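Local coordinates for protein NAD(FAD)-dependent dehydrogenase, NirB-family (N-terminal domain) (Clostridium acetobutylicum, PDB 3KLJ) that catalyses the NADH-dependent reduction of rubredoxin through a bound FAD, feeding electrons into the oxygen-scavenging chain of an obligate anaerobe, at residues 253-257 and 258-262. Residues are numbered along the deposited sequence; the frame is centred on the assembly and turned at random. Where two conformers were deposited one is given.
Sequences METSI and KDIYA
Thr255 grips the backbone of Ile260 twice: its N gives a bond of 3.0 Å to Ile260 O in the carbonyl plane, and its OG1 another of 2.9 Å to the same oxygen from above that plane. OG1 is set between the backbone N and the carbonyl carbon (chi1 73°), which also lets it accept from Ile257 N at 3.1 Å, an ST turn. The hydroxyl is thus donor and acceptor at once, and the two bonds hold it in one orientation. The threonine methyl CG2 lies over the Tyr261-Ala262 peptide, 3.6 Å from Tyr261 C, with Ala262 CB just beyond. Ala262 N closes the pairing with a bond of 3.0 Å to Met253 O, flanking the bridge between Glu254 and Tyr261. On the other face Glu254 and Tyr261 run side by side; Glu254 CG meets ring atom CE2 of Tyr261 at 3.6 Å, approaching the ring obliquely. Extended beyond CG, the Glu254 side chain lies beside that of Lys258, and OE2 and NZ form only a long salt bridge of 3.9 Å. A type II turn from Ile257 to Ile260 reverses the chain, closed by Ile260 N to Ile257 O, while Ile257 CG2 packs against Ile260 CD1 at 3.9 Å. From within the turn Asp259, and beyond it Tyr261, make backbone hydrogen bonds to strand 107-110, and Met253 lies against helix 277-291. The whole is a type II turn with one antiparallel bridge, setting loop 253-257 alongside strand 260-262, an outermost strand of the parallel sheet in the Rossmann-type FAD-binding domain of this glutathione-reductase-fold enzyme.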
# COMPACT_ATOMS: atom_id res chain seq x y z
N MET A 253 14.80 -10.46 -7.40
CA MET A 253 14.03 -9.38 -8.02
C MET A 253 14.17 -9.28 -9.55
O MET A 253 13.89 -8.25 -10.15
CB MET A 253 14.30 -8.02 -7.33
CG MET A 253 13.75 -7.92 -5.91
SD MET A 253 11.96 -8.19 -5.86
CE MET A 253 11.81 -9.74 -4.94
N GLU A 254 14.59 -10.38 -10.18
CA GLU A 254 14.72 -10.46 -11.65
C GLU A 254 13.37 -10.78 -12.30
O GLU A 254 12.66 -11.67 -11.83
CB GLU A 254 15.70 -11.55 -12.02
CG GLU A 254 17.11 -11.32 -11.50
CD GLU A 254 18.03 -12.49 -11.74
OE1 GLU A 254 17.63 -13.65 -11.51
OE2 GLU A 254 19.18 -12.24 -12.15
N THR A 255 13.04 -10.07 -13.37
CA THR A 255 11.82 -10.32 -14.13
C THR A 255 12.07 -11.49 -15.11
O THR A 255 13.13 -12.12 -15.08
CB THR A 255 11.38 -9.08 -14.96
OG1 THR A 255 12.27 -8.91 -16.08
CG2 THR A 255 11.39 -7.80 -14.10
N SER A 256 11.07 -11.75 -15.96
CA SER A 256 11.13 -12.73 -17.05
C SER A 256 12.25 -12.46 -18.04
O SER A 256 12.66 -13.35 -18.78
CB SER A 256 9.83 -12.67 -17.84
OG SER A 256 9.00 -13.74 -17.49
N ILE A 257 12.68 -11.21 -18.09
CA ILE A 257 13.62 -10.76 -19.14
C ILE A 257 14.96 -10.41 -18.54
O ILE A 257 15.04 -9.67 -17.56
CB ILE A 257 13.05 -9.52 -19.90
CG1 ILE A 257 11.71 -9.86 -20.57
CG2 ILE A 257 14.07 -8.96 -20.90
CD1 ILE A 257 11.75 -11.00 -21.61
N LYS A 258 16.02 -10.92 -19.15
CA LYS A 258 17.38 -10.68 -18.69
C LYS A 258 17.66 -9.19 -18.50
O LYS A 258 17.24 -8.36 -19.32
CB LYS A 258 18.40 -11.29 -19.67
CG LYS A 258 19.80 -11.50 -19.07
CD LYS A 258 19.77 -12.57 -17.95
CE LYS A 258 21.00 -12.52 -17.05
NZ LYS A 258 20.64 -12.97 -15.66
N ASP A 259 18.32 -8.87 -17.38
CA ASP A 259 18.84 -7.52 -17.11
C ASP A 259 17.75 -6.50 -16.79
O ASP A 259 18.04 -5.30 -16.61
CB ASP A 259 19.75 -7.04 -18.25
CG ASP A 259 21.07 -7.78 -18.29
OD1 ASP A 259 21.66 -7.84 -19.39
OD2 ASP A 259 21.54 -8.28 -17.24
N ILE A 260 16.52 -6.99 -16.70
CA ILE A 260 15.41 -6.19 -16.17
C ILE A 260 14.91 -6.72 -14.82
O ILE A 260 14.57 -7.91 -14.69
CB ILE A 260 14.23 -6.12 -17.15
CG1 ILE A 260 14.68 -5.58 -18.52
CG2 ILE A 260 13.08 -5.28 -16.53
CD1 ILE A 260 13.55 -5.39 -19.52
N TYR A 261 14.86 -5.83 -13.84
CA TYR A 261 14.41 -6.15 -12.48
C TYR A 261 13.15 -5.36 -12.17
O TYR A 261 12.84 -4.39 -12.85
CB TYR A 261 15.48 -5.76 -11.45
CG TYR A 261 16.83 -6.39 -11.68
CD1 TYR A 261 17.68 -5.93 -12.69
CD2 TYR A 261 17.28 -7.45 -10.89
CE1 TYR A 261 18.93 -6.51 -12.91
CE2 TYR A 261 18.52 -8.03 -11.10
CZ TYR A 261 19.34 -7.55 -12.11
OH TYR A 261 20.57 -8.12 -12.33
N ALA A 262 12.44 -5.79 -11.13
CA ALA A 262 11.33 -5.02 -10.58
C ALA A 262 11.25 -5.21 -9.06
O ALA A 262 11.76 -6.18 -8.52
CB ALA A 262 10.02 -5.41 -11.25